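Local structure of oxalate biosynthetic component 1 (Burkholderia thailandensis, 5IKY) at residues A[108-120]-A[144-156]. The protein acts as a bifunctional enzyme of quorum sensing-dependent oxalate production, combining a serine hydrolase activity with a lyase activity. Residues are numbered along the deposited sequence; the frame is centred on the assembly and turned at random.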
loop_
_atom_site.group_PDB
_atom_site.type_symbol
_atom_site.label_atom_id
_atom_site.label_comp_id
_atom_site.label_asym_id
_atom_site.label_seq_id
_atom_site.Cartn_x
_atom_site.Cartn_y
_atom_site.Cartn_z
ATOM N N SER A 108 -24.282 25.567 22.159
ATOM C CA SER A 108 -24.166 24.860 20.892
ATOM C C SER A 108 -22.733 24.410 20.653
ATOM O O SER A 108 -21.838 24.711 21.440
ATOM C CB SER A 108 -24.632 25.745 19.736
ATOM O OG SER A 108 -23.643 26.706 19.411
ATOM N N LEU A 109 -22.523 23.694 19.555
ATOM C CA LEU A 109 -21.189 23.240 19.186
ATOM C C LEU A 109 -20.602 24.071 18.056
ATOM O O LEU A 109 -19.935 23.537 17.169
ATOM C CB LEU A 109 -21.227 21.766 18.786
ATOM C CG LEU A 109 -21.735 20.825 19.880
ATOM C CD1 LEU A 109 -21.804 19.411 19.369
ATOM C CD2 LEU A 109 -20.835 20.910 21.100
ATOM N N ALA A 110 -20.860 25.376 18.091
ATOM C CA ALA A 110 -20.332 26.299 17.091
ATOM C C ALA A 110 -18.827 26.277 17.109
ATOM O O ALA A 110 -18.166 26.488 16.105
ATOM C CB ALA A 110 -20.828 27.708 17.353
ATOM N N GLN A 111 -18.305 25.998 18.293
ATOM C CA GLN A 111 -16.881 26.008 18.540
ATOM C C GLN A 111 -16.597 24.727 19.341
ATOM O O GLN A 111 -17.237 24.483 20.370
ATOM C CB GLN A 111 -16.555 27.367 19.182
ATOM C CG GLN A 111 -15.382 28.263 18.627
ATOM C CD GLN A 111 -15.131 28.269 17.050
ATOM O OE1 GLN A 111 -14.197 28.952 16.555
ATOM N NE2 GLN A 111 -15.760 27.328 16.351
ATOM N N PRO A 112 -15.730 23.843 18.776
ATOM C CA PRO A 112 -15.546 22.488 19.326
ATOM C C PRO A 112 -15.209 22.478 20.806
ATOM O O PRO A 112 -14.363 23.265 21.212
ATOM C CB PRO A 112 -14.379 21.929 18.515
ATOM C CG PRO A 112 -14.417 22.648 17.238
ATOM C CD PRO A 112 -14.940 24.042 17.539
ATOM N N PRO A 113 -15.875 21.611 21.594
ATOM C CA PRO A 113 -15.523 21.393 23.002
ATOM C C PRO A 113 -14.056 21.014 23.150
ATOM O O PRO A 113 -13.588 20.110 22.458
ATOM C CB PRO A 113 -16.433 20.236 23.421
ATOM C CG PRO A 113 -17.615 20.364 22.538
ATOM C CD PRO A 113 -17.093 20.868 21.214
ATOM N N LEU A 114 -13.339 21.700 24.032
ATOM C CA LEU A 114 -11.912 21.466 24.189
ATOM C C LEU A 114 -11.507 21.441 25.653
ATOM O O LEU A 114 -11.686 22.421 26.375
ATOM C CB LEU A 114 -11.107 22.537 23.450
ATOM C CG LEU A 114 -9.587 22.466 23.603
ATOM C CD1 LEU A 114 -9.023 21.307 22.801
ATOM C CD2 LEU A 114 -8.942 23.778 23.185
ATOM N N ILE A 115 -10.972 20.305 26.085
ATOM C CA ILE A 115 -10.366 20.191 27.401
ATOM C C ILE A 115 -8.852 20.228 27.229
ATOM O O ILE A 115 -8.240 19.249 26.793
ATOM C CB ILE A 115 -10.798 18.902 28.120
ATOM C CG1 ILE A 115 -12.320 18.873 28.269
ATOM C CG2 ILE A 115 -10.117 18.789 29.476
ATOM C CD1 ILE A 115 -12.842 17.646 28.969
ATOM N N THR A 116 -8.259 21.370 27.559
ATOM C CA THR A 116 -6.843 21.607 27.297
ATOM C C THR A 116 -5.932 20.693 28.106
ATOM O O THR A 116 -6.303 20.211 29.176
ATOM C CB THR A 116 -6.456 23.066 27.593
ATOM O OG1 THR A 116 -6.820 23.393 28.939
ATOM C CG2 THR A 116 -7.168 24.008 26.636
ATOM N N ARG A 117 -4.735 20.468 27.575
ATOM C CA ARG A 117 -3.721 19.663 28.243
ATOM C C ARG A 117 -3.359 20.256 29.602
ATOM O O ARG A 117 -3.148 19.529 30.572
ATOM C CB ARG A 117 -2.479 19.547 27.355
ATOM C CG ARG A 117 -1.248 18.989 28.043
ATOM C CD ARG A 117 -0.401 18.188 27.069
ATOM N NE ARG A 117 0.870 17.772 27.654
ATOM C CZ ARG A 117 1.004 16.776 28.522
ATOM N NH1 ARG A 117 2.201 16.464 29.001
ATOM N NH2 ARG A 117 -0.060 16.097 28.924
ATOM N N ASN A 118 -3.302 21.583 29.667
ATOM C CA ASN A 118 -3.011 22.275 30.917
ATOM C C ASN A 118 -4.077 22.020 31.979
ATOM O O ASN A 118 -3.764 21.891 33.163
ATOM C CB ASN A 118 -2.868 23.778 30.671
ATOM C CG ASN A 118 -1.532 24.142 30.056
ATOM O OD1 ASN A 118 -0.498 23.577 30.413
ATOM N ND2 ASN A 118 -1.545 25.090 29.125
ATOM N N THR A 119 -5.334 21.945 31.553
ATOM C CA THR A 119 -6.438 21.675 32.469
ATOM C C THR A 119 -6.314 20.286 33.089
ATOM O O THR A 119 -6.490 20.115 34.295
ATOM C CB THR A 119 -7.802 21.795 31.761
ATOM O OG1 THR A 119 -7.976 23.130 31.273
ATOM C CG2 THR A 119 -8.935 21.457 32.721
ATOM N N LEU A 120 -6.002 19.299 32.256
ATOM C CA LEU A 120 -5.856 17.924 32.719
ATOM C C LEU A 120 -4.645 17.759 33.634
ATOM O O LEU A 120 -4.711 17.053 34.640
ATOM C CB LEU A 120 -5.742 16.970 31.528
ATOM C CG LEU A 120 -7.007 16.789 30.689
ATOM C CD1 LEU A 120 -6.702 16.008 29.417
ATOM C CD2 LEU A 120 -8.087 16.095 31.508
ATOM N N THR A 144 -5.529 15.967 20.542
ATOM C CA THR A 144 -4.891 16.898 19.622
ATOM C C THR A 144 -3.382 16.686 19.641
ATOM O O THR A 144 -2.863 15.970 20.499
ATOM C CB THR A 144 -5.212 18.360 19.977
ATOM O OG1 THR A 144 -4.573 18.706 21.211
ATOM C CG2 THR A 144 -6.716 18.557 20.115
ATOM N N GLU A 145 -2.680 17.301 18.693
ATOM C CA GLU A 145 -1.223 17.238 18.663
ATOM C C GLU A 145 -0.662 17.855 19.937
ATOM O O GLU A 145 0.372 17.428 20.452
ATOM C CB GLU A 145 -0.672 17.957 17.431
ATOM N N ASP A 146 -1.371 18.859 20.437
ATOM C CA ASP A 146 -1.033 19.531 21.685
ATOM C C ASP A 146 -1.110 18.576 22.875
ATOM O O ASP A 146 -0.343 18.694 23.829
ATOM C CB ASP A 146 -1.967 20.726 21.897
ATOM C CG ASP A 146 -1.798 21.368 23.258
ATOM O OD1 ASP A 146 -2.471 20.923 24.212
ATOM O OD2 ASP A 146 -1.002 22.323 23.372
ATOM N N GLY A 147 -2.041 17.629 22.809
ATOM C CA GLY A 147 -2.247 16.689 23.894
ATOM C C GLY A 147 -3.552 16.941 24.624
ATOM O O GLY A 147 -3.778 16.416 25.712
ATOM N N SER A 148 -4.412 17.755 24.019
ATOM C CA SER A 148 -5.712 18.073 24.599
ATOM C C SER A 148 -6.791 17.131 24.076
ATOM O O SER A 148 -6.560 16.370 23.138
ATOM C CB SER A 148 -6.094 19.521 24.294
ATOM O OG SER A 148 -5.089 20.417 24.733
ATOM N N LEU A 149 -7.969 17.186 24.689
ATOM C CA LEU A 149 -9.105 16.388 24.242
ATOM C C LEU A 149 -10.145 17.283 23.574
ATOM O O LEU A 149 -10.463 18.361 24.079
ATOM C CB LEU A 149 -9.724 15.630 25.416
ATOM C CG LEU A 149 -8.800 14.646 26.139
ATOM C CD1 LEU A 149 -9.466 14.106 27.395
ATOM C CD2 LEU A 149 -8.395 13.508 25.210
ATOM N N THR A 150 -10.671 16.839 22.437
ATOM C CA THR A 150 -11.629 17.639 21.684
ATOM C C THR A 150 -12.737 16.793 21.063
ATOM O O THR A 150 -12.602 15.578 20.913
ATOM C CB THR A 150 -10.932 18.441 20.566
ATOM O OG1 THR A 150 -11.904 19.205 19.843
ATOM C CG2 THR A 150 -10.219 17.504 19.606
ATOM N N TRP A 151 -13.831 17.455 20.701
ATOM C CA TRP A 151 -14.985 16.804 20.094
ATOM C C TRP A 151 -15.330 17.495 18.776
ATOM O O TRP A 151 -15.509 18.712 18.737
ATOM C CB TRP A 151 -16.175 16.835 21.054
ATOM C CG TRP A 151 -17.415 16.212 20.510
ATOM C CD1 TRP A 151 -18.432 16.845 19.855
ATOM C CD2 TRP A 151 -17.780 14.830 20.578
ATOM N NE1 TRP A 151 -19.405 15.941 19.508
ATOM C CE2 TRP A 151 -19.028 14.696 19.942
ATOM C CE3 TRP A 151 -17.170 13.692 21.115
ATOM C CZ2 TRP A 151 -19.679 13.470 19.827
ATOM C CZ3 TRP A 151 -17.814 12.476 20.997
ATOM C CH2 TRP A 151 -19.056 12.375 20.358
ATOM N N ALA A 152 -15.430 16.717 17.701
ATOM C CA ALA A 152 -15.507 17.284 16.354
ATOM C C ALA A 152 -16.911 17.306 15.746
ATOM O O ALA A 152 -17.164 18.045 14.793
ATOM C CB ALA A 152 -14.564 16.525 15.430
ATOM N N HIS A 153 -17.819 16.503 16.289
ATOM C CA HIS A 153 -19.133 16.313 15.676
ATOM C C HIS A 153 -20.129 17.416 16.042
ATOM O O HIS A 153 -19.899 18.180 16.981
ATOM C CB HIS A 153 -19.685 14.943 16.065
ATOM C CG HIS A 153 -18.716 13.824 15.842
ATOM N ND1 HIS A 153 -17.928 13.310 16.849
ATOM C CD2 HIS A 153 -18.390 13.136 14.722
ATOM C CE1 HIS A 153 -17.172 12.342 16.364
ATOM N NE2 HIS A 153 -17.431 12.217 15.075
ATOM N N ASP A 154 -21.230 17.499 15.297
ATOM C CA ASP A 154 -22.199 18.582 15.480
ATOM C C ASP A 154 -23.250 18.245 16.534
ATOM O O ASP A 154 -24.125 19.056 16.836
ATOM C CB ASP A 154 -22.882 18.934 14.153
ATOM C CG ASP A 154 -23.471 17.724 13.449
ATOM O OD1 ASP A 154 -23.531 16.635 14.056
ATOM O OD2 ASP A 154 -23.894 17.874 12.283
ATOM N N ARG A 155 -23.166 17.034 17.069
ATOM C CA ARG A 155 -23.953 16.634 18.228
ATOM C C ARG A 155 -22.990 16.214 19.324
ATOM O O ARG A 155 -21.831 15.908 19.047
ATOM C CB ARG A 155 -24.897 15.477 17.896
ATOM C CG ARG A 155 -26.023 15.797 16.934
ATOM C CD ARG A 155 -26.785 14.521 16.602
ATOM N NE ARG A 155 -27.943 14.759 15.747
ATOM C CZ ARG A 155 -29.140 14.219 15.951
ATOM N NH1 ARG A 155 -30.142 14.485 15.122
ATOM N NH2 ARG A 155 -29.334 13.411 16.984
ATOM N N ILE A 156 -23.462 16.196 20.563
ATOM C CA ILE A 156 -22.654 15.668 21.651
ATOM C C ILE A 156 -23.543 15.152 22.775
ATOM O O ILE A 156 -24.633 15.668 23.013
ATOM C CB ILE A 156 -21.658 16.725 22.196
ATOM C CG1 ILE A 156 -20.582 16.051 23.056
ATOM C CG2 ILE A 156 -22.383 17.824 22.960
ATOM C CD1 ILE A 156 -19.427 16.952 23.415
HETATM O O HOH W 1 -2.901 23.202 26.790
#
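Two first torsions set the polar meeting points between 108-120 and 144-156: Ser148 OG lies beside its own backbone N (chi1 -55°) and faces Arg117 N, whereas Thr150 OG1 stands opposite its backbone N (chi1 180°) and reaches Pro113 O. Between these points the chains pair as a short antiparallel ladder. Ile115 and Leu149 form its hydrogen-bonded pair, with Ile115 N to Leu149 O at 2.8 Å and Leu149 N to Ile115 O at 3.0 Å; Leu114 and Thr150 make the adjoining non-hydrogen-bonded pair. Pro113 O takes two donors, Trp151 N in its carbonyl plane and Thr150 OG1 tilted from that plane, each at 3.2 Å. Where the strand turns into helix 117-121, Ser148 OG accepts from Arg117 N at 2.9 Å and donates to Asp146 OD1, so both bonds fix its rotation. The Arg117 guanidinium instead forms a salt bridge with Glu121.

Apolar packing flanks the ladder. Leu120 CD1 meets Leu149 CD1 at 3.9 Å, the side chains crossing at about a right angle, and helix 126-138 covers Leu149 and Ile115. Farther along, Leu109 CD1 presses on the backbone of 153-155 and on Ile156 CB (3.9 Å), while Pro113 CD sits at the edge of the Trp151 ring. Strand 142-143 completes the three-stranded sheet on the far side of 149-150; both segments fall in the Oxalate Biosynthetic Component A N-terminal domain family. The contact exemplifies a two-pair ladder lengthened by side-chain hydroxyls: Ser148 ties the start of helix 117-121 to the loop before strand 149-150, while Thr150 gives Pro113 O a second donor at the other end.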